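Local coordinates for protein succinylglutamate desuccinylase (Vibrio parahaemolyticus, PDB 2BCO) that probably catalyses the zinc-dependent hydrolysis of N-succinylglutamate to succinate and glutamate, the last step of arginine breakdown by the AST pathway, at residues F6-S9 with F10-T14; I77-E81 with S82-K86; F275-D278 with D279-N283. All blocks are in the same frame, centred on the assembly; numbering follows the deposited sequence.

In the fold
Following the chain from the N terminus, contact 1 joins the lead-in loop 6-9 to the first turn of helix 10-15. Contact 2 comes next, where helix 68-81 ends and the chain turns through 82-86 toward strand 90-95. The two touch: Phe6 lies against Ile77 and Glu81, and Phe10 against Ile77, so the start of one helix packs beside the end of the other in the zinc-binding part of the molecule. Contact 3 closes a tight turn between strands 273-275 and 285-286 in the barrel-sandwich hybrid part, its centre about 42 Å from that of contact 2, across the centre of the chain. The three follow in series; none nests or crosses.

Contact 1: residues F6-S9 with F10-T14; sequences FRQS and FLTDT
The Phe6 ring carries Phe10 on one face, while Asp13 OD1 lies at its edge, near the ring plane. Phe10 CB sits 4.2 Å from the ring centroid in a CH-pi contact, and CA lies over the same face toward the rim. The two phenyl rings meet obliquely, Phe6 CE2 reaching Phe10 CD1 at 3.5 Å. This is the N-terminal end of helix 10-15, with Ser9 as its N-cap, and the loop ahead of it is folded back onto the first turn.

Asp13 does most of the holding. Its CG stands beside its own backbone N (chi1 -76°), which turns the carboxylate back toward the incoming loop. There OD1 takes the Arg7 N-H through its syn lone pair at 2.6 Å, nearly straight. OD2 accepts from Gln8 N on its syn side at 3.0 Å, slightly out of the carboxylate plane, and more weakly from Ser9 N. Consecutive backbone amides thus converge on one carboxylate, probably favouring its ionised form. Arg7 NE adds a long salt bridge to OD2, the guanidinium standing almost perpendicular to the carboxylate. Arg7 NH1 also forms a salt bridge with Asp16, and the side chain is poorly ordered.

Asp74 OD1 of helix 68-81 bonds to both Ser9 OG and Leu11 N. Phe10 also packs on Leu42 of strand 41-45 and Phe93 of strand 90-95. Phe10 O is gripped from opposite faces of its carbonyl plane by N and OG1 of Thr14, one turn later. Ser9 O takes the Asp13 N-H at 2.9 Å, and Ser9 OG shares a 3.0 Å hydrogen bond with Thr12 OG1.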
loop_
_atom_site.group_PDB
_atom_site.type_symbol
_atom_site.label_atom_id
_atom_site.label_comp_id
_atom_site.label_asym_id
_atom_site.label_seq_id
_atom_site.Cartn_x
_atom_site.Cartn_y
_atom_site.Cartn_z
ATOM N N PHE A 6 22.742 -0.278 -12.233
ATOM C CA PHE A 6 22.549 1.076 -11.727
ATOM C C PHE A 6 23.849 1.848 -11.554
ATOM O O PHE A 6 24.907 1.274 -11.303
ATOM C CB PHE A 6 21.828 1.036 -10.381
ATOM C CG PHE A 6 20.553 0.249 -10.405
ATOM C CD1 PHE A 6 20.519 -1.060 -9.936
ATOM C CD2 PHE A 6 19.388 0.806 -10.923
ATOM C CE1 PHE A 6 19.341 -1.805 -9.983
ATOM C CE2 PHE A 6 18.211 0.074 -10.976
ATOM C CZ PHE A 6 18.184 -1.238 -10.504
ATOM N N ARG A 7 23.751 3.165 -11.682
ATOM C CA ARG A 7 24.899 4.042 -11.522
ATOM C C ARG A 7 25.331 3.963 -10.061
ATOM O O ARG A 7 26.513 3.810 -9.757
ATOM C CB ARG A 7 24.508 5.477 -11.873
ATOM C CG ARG A 7 25.625 6.489 -11.718
ATOM C CD ARG A 7 25.070 7.906 -11.647
ATOM N NE ARG A 7 24.134 8.060 -10.535
ATOM C CZ ARG A 7 23.623 9.221 -10.138
ATOM N NH1 ARG A 7 23.957 10.344 -10.758
ATOM N NH2 ARG A 7 22.776 9.259 -9.119
ATOM N N GLN A 8 24.353 4.056 -9.165
ATOM C CA GLN A 8 24.609 3.989 -7.732
ATOM C C GLN A 8 23.641 3.017 -7.050
ATOM O O GLN A 8 24.071 2.123 -6.325
ATOM C CB GLN A 8 24.502 5.390 -7.123
ATOM C CG GLN A 8 24.900 5.471 -5.656
ATOM C CD GLN A 8 25.437 6.841 -5.275
ATOM O OE1 GLN A 8 24.841 7.870 -5.600
ATOM N NE2 GLN A 8 26.562 6.858 -4.571
ATOM N N SER A 9 22.342 3.198 -7.289
ATOM C CA SER A 9 21.308 2.326 -6.728
ATOM C C SER A 9 19.966 2.596 -7.401
ATOM O O SER A 9 19.796 3.594 -8.108
ATOM C CB SER A 9 21.171 2.536 -5.216
ATOM O OG SER A 9 20.525 3.762 -4.929
ATOM N N PHE A 10 19.004 1.705 -7.180
ATOM C CA PHE A 10 17.687 1.862 -7.779
ATOM C C PHE A 10 17.025 3.188 -7.378
ATOM O O PHE A 10 16.530 3.929 -8.227
ATOM C CB PHE A 10 16.806 0.681 -7.375
ATOM C CG PHE A 10 15.430 0.692 -7.994
ATOM C CD1 PHE A 10 15.259 0.959 -9.346
ATOM C CD2 PHE A 10 14.306 0.398 -7.225
ATOM C CE1 PHE A 10 13.990 0.924 -9.930
ATOM C CE2 PHE A 10 13.035 0.358 -7.795
ATOM C CZ PHE A 10 12.881 0.625 -9.150
ATOM N N LEU A 11 17.029 3.489 -6.086
ATOM C CA LEU A 11 16.416 4.709 -5.586
ATOM C C LEU A 11 17.206 5.979 -5.925
ATOM O O LEU A 11 16.613 7.020 -6.208
ATOM C CB LEU A 11 16.215 4.611 -4.071
ATOM C CG LEU A 11 15.714 5.865 -3.343
ATOM C CD1 LEU A 11 14.389 6.304 -3.924
ATOM C CD2 LEU A 11 15.581 5.565 -1.861
ATOM N N THR A 12 18.533 5.909 -5.887
ATOM C CA THR A 12 19.339 7.085 -6.201
ATOM C C THR A 12 19.262 7.414 -7.690
ATOM O O THR A 12 19.076 8.571 -8.059
ATOM C CB THR A 12 20.812 6.889 -5.789
ATOM O OG1 THR A 12 20.886 6.727 -4.364
ATOM C CG2 THR A 12 21.638 8.109 -6.183
ATOM N N ASP A 13 19.399 6.406 -8.546
ATOM C CA ASP A 13 19.311 6.655 -9.978
ATOM C C ASP A 13 17.933 7.214 -10.312
ATOM O O ASP A 13 17.811 8.169 -11.081
ATOM C CB ASP A 13 19.529 5.376 -10.784
ATOM C CG ASP A 13 20.987 4.959 -10.848
ATOM O OD1 ASP A 13 21.344 4.242 -11.805
ATOM O OD2 ASP A 13 21.774 5.329 -9.949
ATOM N N THR A 14 16.897 6.615 -9.731
ATOM C CA THR A 14 15.531 7.054 -9.980
ATOM C C THR A 14 15.365 8.527 -9.633
ATOM O O THR A 14 14.670 9.261 -10.337
ATOM C CB THR A 14 14.509 6.222 -9.157
ATOM O OG1 THR A 14 14.525 4.860 -9.600
ATOM C CG2 THR A 14 13.115 6.767 -9.330
#

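Contact 2: residues I77-E81 with S82-K86; sequences IKDIE and SGFQK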
loop_
_atom_site.group_PDB
_atom_site.type_symbol
_atom_site.label_atom_id
_atom_site.label_comp_id
_atom_site.label_asym_id
_atom_site.label_seq_id
_atom_site.Cartn_x
_atom_site.Cartn_y
_atom_site.Cartn_z
ATOM N N ILE A 77 16.795 -4.414 -3.556
ATOM C CA ILE A 77 17.335 -4.445 -4.911
ATOM C C ILE A 77 18.849 -4.665 -4.821
ATOM O O ILE A 77 19.425 -5.475 -5.547
ATOM C CB ILE A 77 17.080 -3.111 -5.664
ATOM C CG1 ILE A 77 15.575 -2.819 -5.744
ATOM C CG2 ILE A 77 17.714 -3.167 -7.047
ATOM C CD1 ILE A 77 14.786 -3.850 -6.489
ATOM N N LYS A 78 19.488 -3.940 -3.914
ATOM C CA LYS A 78 20.925 -4.055 -3.730
ATOM C C LYS A 78 21.338 -5.469 -3.318
ATOM O O LYS A 78 22.364 -5.977 -3.776
ATOM C CB LYS A 78 21.392 -3.042 -2.681
ATOM C CG LYS A 78 22.901 -2.971 -2.485
ATOM C CD LYS A 78 23.273 -1.815 -1.567
ATOM C CE LYS A 78 22.809 -0.475 -2.143
ATOM N NZ LYS A 78 23.111 0.675 -1.244
ATOM N N ASP A 79 20.541 -6.106 -2.461
ATOM C CA ASP A 79 20.860 -7.457 -2.008
ATOM C C ASP A 79 20.584 -8.504 -3.081
ATOM O O ASP A 79 21.292 -9.506 -3.174
ATOM C CB ASP A 79 20.096 -7.793 -0.720
ATOM C CG ASP A 79 20.600 -7.000 0.481
ATOM O OD1 ASP A 79 21.706 -6.421 0.394
ATOM O OD2 ASP A 79 19.903 -6.958 1.518
ATOM N N ILE A 80 19.558 -8.276 -3.892
ATOM C CA ILE A 80 19.238 -9.208 -4.965
ATOM C C ILE A 80 20.348 -9.156 -6.015
ATOM O O ILE A 80 20.743 -10.183 -6.572
ATOM C CB ILE A 80 17.898 -8.845 -5.652
ATOM C CG1 ILE A 80 16.733 -9.089 -4.693
ATOM C CG2 ILE A 80 17.734 -9.650 -6.938
ATOM C CD1 ILE A 80 15.394 -8.659 -5.238
ATOM N N GLU A 81 20.853 -7.955 -6.280
ATOM C CA GLU A 81 21.900 -7.778 -7.280
ATOM C C GLU A 81 23.235 -8.358 -6.839
ATOM O O GLU A 81 24.054 -8.722 -7.675
ATOM C CB GLU A 81 22.075 -6.296 -7.617
ATOM C CG GLU A 81 22.160 -6.022 -9.107
ATOM C CD GLU A 81 22.411 -4.560 -9.426
ATOM O OE1 GLU A 81 22.185 -4.165 -10.595
ATOM O OE2 GLU A 81 22.842 -3.810 -8.519
ATOM N N SER A 82 23.452 -8.444 -5.530
ATOM C CA SER A 82 24.693 -8.996 -4.998
ATOM C C SER A 82 24.547 -10.485 -4.681
ATOM O O SER A 82 25.486 -11.113 -4.191
ATOM C CB SER A 82 25.114 -8.246 -3.729
ATOM O OG SER A 82 24.190 -8.453 -2.677
ATOM N N GLY A 83 23.369 -11.042 -4.952
ATOM C CA GLY A 83 23.135 -12.454 -4.694
ATOM C C GLY A 83 22.809 -12.761 -3.245
ATOM O O GLY A 83 22.453 -13.886 -2.909
ATOM N N PHE A 84 22.923 -11.758 -2.384
ATOM C CA PHE A 84 22.640 -11.940 -0.964
ATOM C C PHE A 84 21.171 -12.288 -0.709
ATOM O O PHE A 84 20.850 -13.046 0.211
ATOM C CB PHE A 84 23.028 -10.676 -0.196
ATOM C CG PHE A 84 22.707 -10.733 1.270
ATOM C CD1 PHE A 84 21.489 -10.256 1.751
ATOM C CD2 PHE A 84 23.616 -11.281 2.172
ATOM C CE1 PHE A 84 21.180 -10.323 3.121
ATOM C CE2 PHE A 84 23.322 -11.356 3.541
ATOM C CZ PHE A 84 22.102 -10.876 4.017
ATOM N N GLN A 85 20.281 -11.717 -1.514
ATOM C CA GLN A 85 18.859 -11.984 -1.378
ATOM C C GLN A 85 18.458 -13.045 -2.388
ATOM O O GLN A 85 18.670 -12.891 -3.593
ATOM C CB GLN A 85 18.044 -10.707 -1.615
ATOM C CG GLN A 85 16.529 -10.915 -1.644
ATOM C CD GLN A 85 15.993 -11.543 -0.370
ATOM O OE1 GLN A 85 16.203 -11.028 0.726
ATOM N NE2 GLN A 85 15.291 -12.668 -0.512
ATOM N N LYS A 86 17.891 -14.133 -1.890
ATOM C CA LYS A 86 17.458 -15.218 -2.756
ATOM C C LYS A 86 16.147 -14.806 -3.430
ATOM O O LYS A 86 15.214 -14.335 -2.766
ATOM C CB LYS A 86 17.264 -16.492 -1.924
ATOM C CG LYS A 86 16.723 -17.683 -2.691
ATOM C CD LYS A 86 16.402 -18.830 -1.739
ATOM C CE LYS A 86 15.495 -19.868 -2.379
ATOM N NZ LYS A 86 16.163 -20.598 -3.485
HETATM O O HOH W 1 24.230 -7.148 -0.523
HETATM O O HOH W 2 19.690 -12.877 -6.145
#
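The C-terminal end of helix 68-81 is closed here by the residues that follow it, with Asp79 and Gln85 making the main contact. Gln85 N donates to Asp79 O at 2.9 Å; the bond is straight at the hydrogen (163°), yet the donor stands well above the carbonyl plane instead of on a lone pair. The Asp79 and Phe84 side chains run side by side in the same direction, Phe84 CD1 lying 3.6 Å from the Asp79 carboxylate carbon CG. Next to this, Ile80 CG1 packs on Gln85 CG at 3.6 Å.

The helix is left at Gly83, whose phi of 81° favours glycine; its N-H makes a weak bond to Ile80 O. Ser82 N still bonds weakly to Lys78 O. From here the loop leads on to strand 90-95.

Two waters bridge the segments, one between Asp79 OD1 and Ser82 OG, the other donating to both Ile80 O and Gln85 O. Arg242 NH1 serves both side chains, in a salt bridge with Asp79 OD2 and a hydrogen bond with Gln85 OE1. Gln85 NE2 turns to its neighbour, donating to Lys86 O at 2.8 Å.

Contact 3: residues F275-D278 with D279-N283; sequences FMFD and DNVEN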
loop_
_atom_site.group_PDB
_atom_site.type_symbol
_atom_site.label_atom_id
_atom_site.label_comp_id
_atom_site.label_asym_id
_atom_site.label_seq_id
_atom_site.Cartn_x
_atom_site.Cartn_y
_atom_site.Cartn_z
ATOM N N PHE A 275 -14.401 19.021 12.865
ATOM C CA PHE A 275 -14.232 18.052 13.938
ATOM C C PHE A 275 -13.805 18.811 15.184
ATOM O O PHE A 275 -13.310 19.925 15.084
ATOM C CB PHE A 275 -13.150 17.046 13.572
ATOM C CG PHE A 275 -13.434 16.273 12.317
ATOM C CD1 PHE A 275 -14.546 15.434 12.233
ATOM C CD2 PHE A 275 -12.569 16.351 11.226
ATOM C CE1 PHE A 275 -14.791 14.684 11.084
ATOM C CE2 PHE A 275 -12.806 15.602 10.071
ATOM C CZ PHE A 275 -13.918 14.768 10.001
HETATM N N MSE A 276 -13.983 18.211 16.354
HETATM C CA MSE A 276 -13.593 18.871 17.592
HETATM C C MSE A 276 -12.124 18.629 17.919
HETATM O O MSE A 276 -11.479 19.466 18.559
HETATM C CB MSE A 276 -14.466 18.391 18.748
HETATM C CG MSE A 276 -15.945 18.654 18.541
HETATM SE SE MSE A 276 -17.000 18.193 20.098
HETATM C CE MSE A 276 -17.270 19.960 20.831
ATOM N N PHE A 277 -11.598 17.487 17.476
ATOM C CA PHE A 277 -10.199 17.150 17.720
ATOM C C PHE A 277 -9.279 17.967 16.818
ATOM O O PHE A 277 -9.717 18.518 15.809
ATOM C CB PHE A 277 -9.953 15.642 17.508
ATOM C CG PHE A 277 -10.578 15.070 16.239
ATOM C CD1 PHE A 277 -10.072 15.386 14.974
ATOM C CD2 PHE A 277 -11.687 14.222 16.320
ATOM C CE1 PHE A 277 -10.658 14.852 13.804
ATOM C CE2 PHE A 277 -12.279 13.684 15.162
ATOM C CZ PHE A 277 -11.766 14.006 13.904
ATOM N N ASP A 278 -8.006 18.040 17.190
ATOM C CA ASP A 278 -7.013 18.790 16.430
ATOM C C ASP A 278 -6.608 18.075 15.153
ATOM O O ASP A 278 -6.884 16.888 14.978
ATOM C CB ASP A 278 -5.764 19.032 17.282
ATOM C CG ASP A 278 -5.987 20.073 18.356
ATOM O OD1 ASP A 278 -5.060 20.300 19.164
ATOM O OD2 ASP A 278 -7.084 20.669 18.389
ATOM N N ASP A 279 -5.939 18.807 14.269
ATOM C CA ASP A 279 -5.494 18.244 13.001
ATOM C C ASP A 279 -4.475 17.117 13.162
ATOM O O ASP A 279 -4.337 16.285 12.269
ATOM C CB ASP A 279 -4.922 19.346 12.102
ATOM C CG ASP A 279 -5.979 20.335 11.661
ATOM O OD1 ASP A 279 -7.114 19.898 11.373
ATOM O OD2 ASP A 279 -5.679 21.548 11.593
ATOM N N ASN A 280 -3.762 17.086 14.286
ATOM C CA ASN A 280 -2.789 16.023 14.523
ATOM C C ASN A 280 -3.477 14.811 15.159
ATOM O O ASN A 280 -2.836 13.975 15.803
ATOM C CB ASN A 280 -1.645 16.518 15.421
ATOM C CG ASN A 280 -2.137 17.083 16.747
ATOM O OD1 ASN A 280 -3.303 16.926 17.117
ATOM N ND2 ASN A 280 -1.242 17.738 17.472
ATOM N N VAL A 281 -4.791 14.734 14.976
ATOM C CA VAL A 281 -5.587 13.632 15.504
ATOM C C VAL A 281 -5.032 12.303 14.975
ATOM O O VAL A 281 -4.764 12.165 13.786
ATOM C CB VAL A 281 -7.059 13.779 15.069
ATOM C CG1 VAL A 281 -7.144 13.828 13.548
ATOM C CG2 VAL A 281 -7.891 12.645 15.629
ATOM N N GLU A 282 -4.865 11.328 15.859
ATOM C CA GLU A 282 -4.323 10.028 15.473
ATOM C C GLU A 282 -5.328 9.124 14.768
ATOM O O GLU A 282 -6.538 9.225 14.994
ATOM C CB GLU A 282 -3.784 9.299 16.715
ATOM C CG GLU A 282 -2.437 9.807 17.219
ATOM C CD GLU A 282 -1.976 9.118 18.503
ATOM O OE1 GLU A 282 -2.210 7.900 18.660
ATOM O OE2 GLU A 282 -1.364 9.798 19.359
ATOM N N ASN A 283 -4.825 8.256 13.891
ATOM C CA ASN A 283 -5.683 7.298 13.213
ATOM C C ASN A 283 -6.084 6.299 14.290
ATOM O O ASN A 283 -5.322 6.040 15.227
ATOM C CB ASN A 283 -4.944 6.571 12.085
ATOM C CG ASN A 283 -5.064 7.289 10.750
ATOM O OD1 ASN A 283 -6.139 7.770 10.391
ATOM N ND2 ASN A 283 -3.968 7.343 10.000
#
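Asp278 O receives the Val281 N-H at 3.0 Å, a weak bond bent to 132° at the hydrogen. It closes a type I beta turn running from Asp278 to Val281, with Asp279 and Asn280 at the corners. Val281 CB lies 3.1 Å from Asp278 O, beside the turn bond.

Val281 also meets the Phe277 ring. Its CG2 methyl lies over one face, 3.8 Å from the ring centroid in a CH-pi contact, somewhat off centre. The branch point comes closest of all to the ring, with Val281 CB 3.4 Å from Phe277 CD1, and Val281 CG1 lies alongside the CD1-CE1 bond of Phe277. Two torsions set this up: a chi1 of 46° tucks the Phe277 ring over its own backbone, flanked by N and C, while Val281 CG2 is anti to the backbone N. The opposite face of the Phe277 ring is taken by CB of Phe275, two residues earlier, so the ring is held between an aromatic residue's CB and a valine methyl.

The corner residues are exposed and polar. Asn280 curls back so that its OD1 comes 3.2 Å from Asp278 CB. Asp278 OD2 and Asp279 OD2 are 7.0 Å apart, not in contact. Asp279 OD1 forms a salt bridge with Arg315 NE.

The turn belongs to the connection between strands 273-275 and 285-286 in the barrel-sandwich hybrid part. Arg159 ties it to a loop of the zinc-binding part, NH1 bonding to both Asp279 O and Val281 O. Phe277 itself packs on Phe293 of strand 292-296 and Ile310 of strand 309-311.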